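Local atomic coordinates of putative SnoaL-like polyketide cyclase (Shewanella putrefaciens, PDB entry 3GZB), a protein that is of unknown exact function but, as a SnoaL-like member of the NTF2 superfamily, is probably a lyase related to polyketide cyclases. Residues Gln21-Leu33 and Thr124-His138. Sequence-based numbering, arbitrary orientation.
Sequences QEQQLAVKYMDAL and TSLKLDMLNRRVTEH
The ring of Y29 carries the methyl CG2 of V135 over one face, a CH-pi contact 3.8 Å from the ring centroid and displaced toward the rim, while ND1 of H138 lies at its edge in plane. The imidazole of H138 in turn has CD2 of L126 over one face and, at its edge, the Y29 hydroxyl and CD2 of L33. Y29 and H138 meet rim to rim, their planes 65° apart, and are joined by a 2.7 Å hydrogen bond between Y29 OH and H138 ND1. With CG anti to the backbone N (chi1 174°), the Y29 ring reaches down from helix 21-33, and L126 comes obliquely from the V135 side at the CD2/CE2 rim, its CD1 3.6 Å from Y29 CD2 and also touching A26 CB. The buried phenol also bonds Y45 OH, and H138 NE2 bonds D140 OD1, so both imidazole nitrogens are engaged and the ring's rotation is fixed. A phenylalanine here would probably leave H138 ND1 and the Y45 hydroxyl without this partner and the imidazole less firmly held. Toward the hairpin turn, L25 slides past M130, its CD2 3.8 Å from SE, and lays CD1 over one face of the R133 guanidinium in one of its two conformers. Bent at both chi2 and chi3, selenomethionine M130 curls round to bring CE within 3.7 Å of Q21 O. L128 CD1 rests against E22 O at 3.3 Å. The axes of the helix and strand 124-129 cross at 110°, 9.7 Å apart at closest approach. A helix packed across a strongly curved sheet, with a buried tyrosine-histidine pair at their interface, extended to Y45 and D140, is consistent with the alpha+beta cone of the NTF2-like fold to which SnoaL-like domains belong.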
ATOM      1  N   GLN A  21      17.278  -8.622  -1.213  1.00  8.63           N
ATOM      2  CA  GLN A  21      16.820  -9.984  -1.437  1.00  8.00           C
ATOM      3  C   GLN A  21      15.297 -10.166  -1.213  1.00  8.87           C
ATOM      4  O   GLN A  21      14.669 -11.017  -1.830  1.00  8.26           O
ATOM      5  CB  GLN A  21      17.599 -10.967  -0.590  1.00 10.71           C
ATOM      6  CG  GLN A  21      19.099 -11.070  -0.945  1.00  9.79           C
ATOM      7  CD  GLN A  21      19.402 -11.682  -2.327  1.00 11.22           C
ATOM      8  OE1 GLN A  21      18.575 -12.448  -2.935  1.00 14.05           O
ATOM      9  NE2 GLN A  21      20.591 -11.380  -2.798  1.00  6.76           N
ATOM     10  N   GLU A  22      14.747  -9.420  -0.262  1.00  9.87           N
ATOM     11  CA  GLU A  22      13.314  -9.522   0.032  1.00  8.83           C
ATOM     12  C   GLU A  22      12.485  -9.077  -1.175  1.00  9.69           C
ATOM     13  O   GLU A  22      11.528  -9.700  -1.581  1.00  8.76           O
ATOM     14  CB  GLU A  22      12.979  -8.658   1.272  1.00  9.73           C
ATOM     15  CG  GLU A  22      13.732  -9.090   2.503  1.00 11.44           C
ATOM     16  CD  GLU A  22      15.069  -8.433   2.737  1.00 15.72           C
ATOM     17  OE1 GLU A  22      15.726  -7.875   1.819  1.00 12.08           O
ATOM     18  OE2 GLU A  22      15.499  -8.490   3.926  1.00 22.21           O
ATOM     19  N   GLN A  23      12.910  -7.978  -1.801  1.00  7.76           N
ATOM     20  CA  GLN A  23      12.284  -7.563  -3.061  1.00  8.43           C
ATOM     21  C   GLN A  23      12.474  -8.591  -4.187  1.00  8.27           C
ATOM     22  O   GLN A  23      11.533  -8.846  -4.924  1.00  8.68           O
ATOM     23  CB  GLN A  23      12.765  -6.185  -3.475  1.00  9.44           C
ATOM     24  CG  GLN A  23      12.366  -5.042  -2.525  1.00  9.41           C
ATOM     25  CD  GLN A  23      12.849  -3.694  -3.039  1.00  7.99           C
ATOM     26  OE1 GLN A  23      13.018  -3.495  -4.238  1.00 10.15           O
ATOM     27  NE2 GLN A  23      13.080  -2.751  -2.115  1.00 10.07           N
ATOM     28  N   GLN A  24      13.651  -9.210  -4.292  1.00  8.55           N
ATOM     29  CA  GLN A  24      13.916 -10.165  -5.358  1.00  6.98           C
ATOM     30  C   GLN A  24      12.969 -11.344  -5.225  1.00  8.14           C
ATOM     31  O   GLN A  24      12.460 -11.844  -6.223  1.00  9.36           O
ATOM     32  CB  GLN A  24      15.376 -10.626  -5.326  1.00  6.74           C
ATOM     33  CG  GLN A  24      16.396  -9.574  -5.697  1.00  7.94           C
ATOM     34  CD  GLN A  24      17.777 -10.123  -5.881  1.00 11.79           C
ATOM     35  OE1 GLN A  24      17.950 -11.172  -6.551  1.00 10.49           O
ATOM     36  NE2 GLN A  24      18.765  -9.440  -5.310  1.00 10.17           N
ATOM     37  N   LEU A  25      12.730 -11.761  -4.004  1.00  8.96           N
ATOM     38  CA  LEU A  25      11.805 -12.876  -3.800  1.00  8.70           C
ATOM     39  C   LEU A  25      10.362 -12.493  -4.135  1.00 11.15           C
ATOM     40  O   LEU A  25       9.630 -13.277  -4.722  1.00 10.37           O
ATOM     41  CB  LEU A  25      11.922 -13.442  -2.381  1.00  8.52           C
ATOM     42  CG  LEU A  25      11.186 -14.764  -2.116  1.00  9.37           C
ATOM     43  CD1 LEU A  25      11.729 -15.916  -3.021  1.00 11.54           C
ATOM     44  CD2 LEU A  25      11.255 -15.156  -0.627  1.00 12.45           C
ATOM     45  N   ALA A  26       9.966 -11.266  -3.782  1.00  9.21           N
ATOM     46  CA  ALA A  26       8.665 -10.776  -4.124  1.00  7.58           C
ATOM     47  C   ALA A  26       8.466 -10.802  -5.622  1.00  8.80           C
ATOM     48  O   ALA A  26       7.367 -11.134  -6.070  1.00  9.27           O
ATOM     49  CB  ALA A  26       8.487  -9.335  -3.601  1.00  8.87           C
ATOM     50  N   VAL A  27       9.481 -10.430  -6.408  1.00  8.28           N
ATOM     51  CA  VAL A  27       9.360 -10.472  -7.855  1.00  9.33           C
ATOM     52  C   VAL A  27       9.030 -11.895  -8.347  1.00  9.51           C
ATOM     53  O   VAL A  27       8.144 -12.098  -9.212  1.00  9.47           O
ATOM     54  CB  VAL A  27      10.605  -9.917  -8.544  1.00  9.35           C
ATOM     55  CG1 VAL A  27      10.558 -10.104 -10.062  1.00 10.85           C
ATOM     56  CG2 VAL A  27      10.822  -8.412  -8.175  1.00 11.84           C
ATOM     57  N   LYS A  28       9.721 -12.895  -7.837  1.00  9.63           N
ATOM     58  CA  LYS A  28       9.456 -14.302  -8.208  0.50  8.75           C
ATOM     59  C   LYS A  28       8.014 -14.697  -7.927  1.00 10.05           C
ATOM     60  O   LYS A  28       7.343 -15.321  -8.761  1.00  9.54           O
ATOM     61  CB  LYS A  28      10.403 -15.240  -7.452  0.50 11.16           C
ATOM     62  CG  LYS A  28      11.890 -14.985  -7.769  0.50 11.79           C
ATOM     63  CD  LYS A  28      12.725 -16.137  -7.354  0.50 19.90           C
ATOM     64  CE  LYS A  28      14.106 -16.092  -7.968  0.50 20.85           C
ATOM     65  NZ  LYS A  28      14.749 -17.400  -7.742  0.50 18.57           N
ATOM     66  N   TYR A  29       7.559 -14.345  -6.739  1.00  8.52           N
ATOM     67  CA  TYR A  29       6.151 -14.620  -6.366  1.00  8.89           C
ATOM     68  C   TYR A  29       5.141 -13.949  -7.286  1.00  9.89           C
ATOM     69  O   TYR A  29       4.216 -14.600  -7.771  1.00  9.19           O
ATOM     70  CB  TYR A  29       5.932 -14.250  -4.937  1.00  9.25           C
ATOM     71  CG  TYR A  29       4.504 -14.328  -4.437  1.00  8.73           C
ATOM     72  CD1 TYR A  29       3.982 -15.500  -3.951  1.00  8.94           C
ATOM     73  CD2 TYR A  29       3.673 -13.229  -4.453  1.00  9.47           C
ATOM     74  CE1 TYR A  29       2.693 -15.527  -3.419  1.00  9.72           C
ATOM     75  CE2 TYR A  29       2.398 -13.250  -3.957  1.00 11.24           C
ATOM     76  CZ  TYR A  29       1.891 -14.412  -3.465  1.00 10.14           C
ATOM     77  OH  TYR A  29       0.627 -14.483  -2.912  1.00 10.01           O
HETATM   78  N   MSE A  30       5.340 -12.641  -7.536  1.00  7.49           N
HETATM   79  CA  MSE A  30       4.403 -11.915  -8.366  1.00  7.92           C
HETATM   80  C   MSE A  30       4.434 -12.397  -9.823  1.00 10.24           C
HETATM   81  O   MSE A  30       3.403 -12.360 -10.495  1.00  9.80           O
HETATM   82  CB  MSE A  30       4.658 -10.425  -8.287  1.00  7.98           C
HETATM   83  CG  MSE A  30       4.439  -9.849  -6.926  1.00  6.98           C
HETATM   84 SE   MSE A  30       2.663 -10.042  -6.195  0.75  9.45          SE
HETATM   85  CE  MSE A  30       1.640  -9.171  -7.586  1.00 18.16           C
ATOM     86  N   ASP A  31       5.601 -12.745 -10.343  1.00  8.96           N
ATOM     87  CA  ASP A  31       5.655 -13.299 -11.705  1.00 10.36           C
ATOM     88  C   ASP A  31       4.851 -14.614 -11.746  1.00 11.46           C
ATOM     89  O   ASP A  31       4.045 -14.811 -12.671  1.00 11.05           O
ATOM     90  CB  ASP A  31       7.106 -13.502 -12.185  1.00  9.94           C
ATOM     91  CG  ASP A  31       7.700 -12.215 -12.762  1.00 14.69           C
ATOM     92  OD1 ASP A  31       6.898 -11.349 -13.144  1.00 16.30           O
ATOM     93  OD2 ASP A  31       8.946 -12.066 -12.844  1.00 13.29           O
ATOM     94  N   ALA A  32       5.012 -15.478 -10.760  1.00  9.99           N
ATOM     95  CA  ALA A  32       4.204 -16.721 -10.700  1.00  8.96           C
ATOM     96  C   ALA A  32       2.711 -16.443 -10.635  1.00 10.72           C
ATOM     97  O   ALA A  32       1.910 -17.032 -11.357  1.00 10.60           O
ATOM     98  CB  ALA A  32       4.642 -17.625  -9.517  1.00 11.18           C
ATOM     99  N   LEU A  33       2.328 -15.512  -9.772  1.00  8.96           N
ATOM    100  CA  LEU A  33       0.913 -15.188  -9.607  1.00  8.00           C
ATOM    101  C   LEU A  33       0.284 -14.685 -10.904  1.00  9.32           C
ATOM    102  O   LEU A  33      -0.773 -15.162 -11.325  1.00 10.04           O
ATOM    103  CB  LEU A  33       0.772 -14.117  -8.504  1.00  8.92           C
ATOM    104  CG  LEU A  33      -0.629 -13.613  -8.196  1.00  8.77           C
ATOM    105  CD1 LEU A  33      -1.469 -14.710  -7.483  1.00 12.62           C
ATOM    106  CD2 LEU A  33      -0.550 -12.351  -7.328  1.00 12.77           C
ATOM    107  N   THR A 124      -0.138  -3.616  -3.181  1.00  8.09           N
ATOM    108  CA  THR A 124       0.015  -5.021  -2.728  1.00  8.70           C
ATOM    109  C   THR A 124       1.212  -5.077  -1.774  1.00  9.27           C
ATOM    110  O   THR A 124       2.292  -4.551  -2.112  1.00 10.06           O
ATOM    111  CB  THR A 124       0.262  -5.950  -3.923  1.00 10.60           C
ATOM    112  OG1 THR A 124      -0.938  -5.942  -4.708  1.00  9.53           O
ATOM    113  CG2 THR A 124       0.618  -7.387  -3.492  1.00 11.82           C
ATOM    114  N   SER A 125       1.052  -5.681  -0.596  1.00  9.24           N
ATOM    115  CA  SER A 125       2.166  -5.913   0.290  1.00  9.84           C
ATOM    116  C   SER A 125       2.305  -7.386   0.528  1.00  8.93           C
ATOM    117  O   SER A 125       1.331  -8.152   0.583  1.00 10.63           O
ATOM    118  CB  SER A 125       2.037  -5.150   1.603  1.00 10.59           C
ATOM    119  OG  SER A 125       0.906  -5.604   2.364  1.00 12.51           O
ATOM    120  N   LEU A 126       3.545  -7.820   0.705  1.00  8.66           N
ATOM    121  CA  LEU A 126       3.894  -9.204   1.039  1.00  9.96           C
ATOM    122  C   LEU A 126       4.740  -9.209   2.294  1.00 10.68           C
ATOM    123  O   LEU A 126       5.763  -8.512   2.358  1.00 11.49           O
ATOM    124  CB  LEU A 126       4.675  -9.882  -0.094  1.00 10.59           C
ATOM    125  CG  LEU A 126       4.055  -9.860  -1.485  1.00 10.10           C
ATOM    126  CD1 LEU A 126       5.014 -10.505  -2.504  1.00 10.72           C
ATOM    127  CD2 LEU A 126       2.717 -10.544  -1.475  1.00 10.60           C
ATOM    128  N   LYS A 127       4.352 -10.013   3.263  1.00  8.67           N
ATOM    129  CA  LYS A 127       5.211 -10.312   4.402  0.50  9.91           C
ATOM    130  C   LYS A 127       5.822 -11.683   4.110  1.00  9.31           C
ATOM    131  O   LYS A 127       5.078 -12.659   3.884  1.00 11.07           O
ATOM    132  CB  LYS A 127       4.396 -10.324   5.698  0.50 11.41           C
ATOM    133  CG  LYS A 127       5.214 -10.421   6.973  0.50 17.65           C
ATOM    134  CD  LYS A 127       6.177  -9.244   7.159  0.50 19.79           C
ATOM    135  CE  LYS A 127       6.871  -9.340   8.527  0.50 21.49           C
ATOM    136  NZ  LYS A 127       8.125  -8.537   8.610  0.50 28.06           N
ATOM    137  N   LEU A 128       7.148 -11.748   4.085  1.00  9.74           N
ATOM    138  CA  LEU A 128       7.891 -12.897   3.675  1.00  9.36           C
ATOM    139  C   LEU A 128       8.579 -13.566   4.858  1.00 10.48           C
ATOM    140  O   LEU A 128       9.020 -12.898   5.805  1.00 12.77           O
ATOM    141  CB  LEU A 128       8.972 -12.489   2.674  1.00  9.58           C
ATOM    142  CG  LEU A 128       8.397 -11.774   1.432  1.00 13.25           C
ATOM    143  CD1 LEU A 128       9.555 -11.244   0.589  1.00 16.77           C
ATOM    144  CD2 LEU A 128       7.533 -12.631   0.640  1.00 18.87           C
ATOM    145  N   ASP A 129       8.659 -14.893   4.773  1.00 10.61           N
ATOM    146  CA  ASP A 129       9.525 -15.724   5.646  1.00 12.69           C
ATOM    147  C   ASP A 129      10.695 -16.134   4.767  1.00 12.84           C
ATOM    148  O   ASP A 129      10.581 -17.039   3.904  1.00 11.68           O
ATOM    149  CB  ASP A 129       8.686 -16.902   6.158  1.00 14.82           C
ATOM    150  CG  ASP A 129       9.507 -17.973   6.882  1.00 17.69           C
ATOM    151  OD1 ASP A 129      10.739 -17.844   6.976  1.00 16.70           O
ATOM    152  OD2 ASP A 129       8.866 -18.971   7.319  1.00 21.66           O
HETATM  153  N   MSE A 130      11.815 -15.407   4.933  1.00 11.50           N
HETATM  154  CA  MSE A 130      12.961 -15.563   4.051  1.00 12.59           C
HETATM  155  C   MSE A 130      13.615 -16.947   4.227  1.00 13.17           C
HETATM  156  O   MSE A 130      14.005 -17.560   3.241  1.00 16.25           O
HETATM  157  CB  MSE A 130      13.957 -14.401   4.180  1.00 12.77           C
HETATM  158  CG  MSE A 130      13.394 -13.041   3.868  1.00 14.14           C
HETATM  159 SE   MSE A 130      12.823 -12.904   2.034  0.75 11.22          SE
HETATM  160  CE  MSE A 130      14.493 -13.080   1.215  1.00 10.59           C
ATOM    161  N   LEU A 131      13.656 -17.468   5.442  1.00 14.05           N
ATOM    162  CA  LEU A 131      14.254 -18.806   5.686  1.00 15.58           C
ATOM    163  C   LEU A 131      13.541 -19.884   4.874  1.00 14.75           C
ATOM    164  O   LEU A 131      14.182 -20.719   4.251  1.00 14.24           O
ATOM    165  CB  LEU A 131      14.190 -19.123   7.179  1.00 15.70           C
ATOM    166  CG  LEU A 131      14.609 -20.541   7.582  1.00 19.26           C
ATOM    167  CD1 LEU A 131      16.090 -20.710   7.329  1.00 25.20           C
ATOM    168  CD2 LEU A 131      14.242 -20.813   9.030  1.00 22.66           C
ATOM    169  N   ASN A 132      12.209 -19.850   4.871  1.00 13.17           N
ATOM    170  CA  ASN A 132      11.427 -20.888   4.213  1.00 13.20           C
ATOM    171  C   ASN A 132      10.939 -20.514   2.823  1.00 13.02           C
ATOM    172  O   ASN A 132      10.208 -21.271   2.212  1.00 15.18           O
ATOM    173  CB  ASN A 132      10.257 -21.259   5.128  1.00 14.84           C
ATOM    174  CG  ASN A 132      10.710 -21.886   6.407  1.00 13.70           C
ATOM    175  OD1 ASN A 132      11.327 -22.957   6.363  1.00 19.95           O
ATOM    176  ND2 ASN A 132      10.459 -21.242   7.548  1.00 17.74           N
ATOM    177  N   ARG A 133      11.320 -19.325   2.333  1.00 11.99           N
ATOM    178  CA  ARG A 133      10.953 -18.883   0.994  0.70 10.64           C
ATOM    179  C   ARG A 133       9.394 -18.877   0.834  1.00 11.23           C
ATOM    180  O   ARG A 133       8.865 -19.404  -0.153  1.00 13.83           O
ATOM    181  CB  ARG A 133      11.618 -19.770  -0.064  0.70 15.32           C
ATOM    182  CG  ARG A 133      11.974 -19.071  -1.318  0.70 16.24           C
ATOM    183  CD  ARG A 133      12.831 -19.977  -2.225  0.70 21.14           C
ATOM    184  NE  ARG A 133      13.138 -19.306  -3.479  0.70 14.65           N
ATOM    185  CZ  ARG A 133      12.326 -19.232  -4.527  0.70 20.72           C
ATOM    186  NH1 ARG A 133      11.102 -19.768  -4.533  0.70 17.98           N
ATOM    187  NH2 ARG A 133      12.740 -18.577  -5.590  0.70 20.02           N
ATOM    188  N   ARG A 134       8.719 -18.291   1.807  1.00 10.30           N
ATOM    189  CA  ARG A 134       7.255 -18.353   2.003  0.50 11.75           C
ATOM    190  C   ARG A 134       6.672 -16.934   2.035  1.00 12.35           C
ATOM    191  O   ARG A 134       7.318 -16.031   2.591  1.00 12.16           O
ATOM    192  CB  ARG A 134       6.993 -19.056   3.355  0.50 13.56           C
ATOM    193  CG  ARG A 134       5.551 -19.326   3.721  0.50 14.53           C
ATOM    194  CD  ARG A 134       5.462 -20.268   4.964  0.50 17.42           C
ATOM    195  NE  ARG A 134       6.136 -21.553   4.740  0.50 12.00           N
ATOM    196  CZ  ARG A 134       6.748 -22.283   5.667  0.50 21.93           C
ATOM    197  NH1 ARG A 134       6.793 -21.881   6.921  0.50 16.28           N
ATOM    198  NH2 ARG A 134       7.334 -23.421   5.329  0.50 23.47           N
ATOM    199  N   VAL A 135       5.447 -16.782   1.544  1.00 10.03           N
ATOM    200  CA  VAL A 135       4.617 -15.595   1.799  1.00  9.51           C
ATOM    201  C   VAL A 135       3.737 -15.950   2.965  1.00  9.89           C
ATOM    202  O   VAL A 135       2.882 -16.877   2.882  1.00 10.98           O
ATOM    203  CB  VAL A 135       3.795 -15.203   0.538  1.00  9.53           C
ATOM    204  CG1 VAL A 135       2.722 -14.148   0.841  1.00 13.73           C
ATOM    205  CG2 VAL A 135       4.751 -14.712  -0.556  1.00  9.75           C
ATOM    206  N   THR A 136       3.926 -15.225   4.069  1.00  9.53           N
ATOM    207  CA  THR A 136       3.087 -15.444   5.221  1.00  9.78           C
ATOM    208  C   THR A 136       1.784 -14.630   5.113  1.00  8.66           C
ATOM    209  O   THR A 136       0.725 -15.050   5.616  1.00 10.89           O
ATOM    210  CB  THR A 136       3.814 -15.198   6.527  1.00 11.53           C
ATOM    211  OG1 THR A 136       4.132 -13.842   6.680  1.00 13.41           O
ATOM    212  CG2 THR A 136       5.150 -15.958   6.567  1.00 14.14           C
ATOM    213  N   GLU A 137       1.849 -13.436   4.500  1.00  7.54           N
ATOM    214  CA  GLU A 137       0.645 -12.617   4.309  0.50  8.55           C
ATOM    215  C   GLU A 137       0.775 -11.794   3.060  1.00  9.27           C
ATOM    216  O   GLU A 137       1.734 -11.040   2.886  1.00 10.02           O
ATOM    217  CB  GLU A 137       0.378 -11.683   5.493  0.50  9.40           C
ATOM    218  CG  GLU A 137      -0.999 -11.017   5.451  0.50 12.37           C
ATOM    219  CD  GLU A 137      -1.370 -10.174   6.688  0.50 20.71           C
ATOM    220  OE1 GLU A 137      -0.484  -9.747   7.496  0.50 15.04           O
ATOM    221  OE2 GLU A 137      -2.597  -9.917   6.828  0.50 30.35           O
ATOM    222  N   HIS A 138      -0.222 -11.934   2.193  1.00  8.62           N
ATOM    223  CA  HIS A 138      -0.394 -11.138   0.978  1.00  7.95           C
ATOM    224  C   HIS A 138      -1.604 -10.260   1.208  1.00  7.13           C
ATOM    225  O   HIS A 138      -2.705 -10.781   1.462  1.00 10.18           O
ATOM    226  CB  HIS A 138      -0.579 -12.091  -0.192  1.00  7.98           C
ATOM    227  CG  HIS A 138      -0.859 -11.440  -1.515  1.00  8.71           C
ATOM    228  ND1 HIS A 138      -0.542 -12.052  -2.698  1.00  9.76           N
ATOM    229  CD2 HIS A 138      -1.424 -10.249  -1.847  1.00  8.55           C
ATOM    230  CE1 HIS A 138      -0.911 -11.281  -3.708  1.00 11.19           C
ATOM    231  NE2 HIS A 138      -1.448 -10.165  -3.227  1.00  9.33           N
TER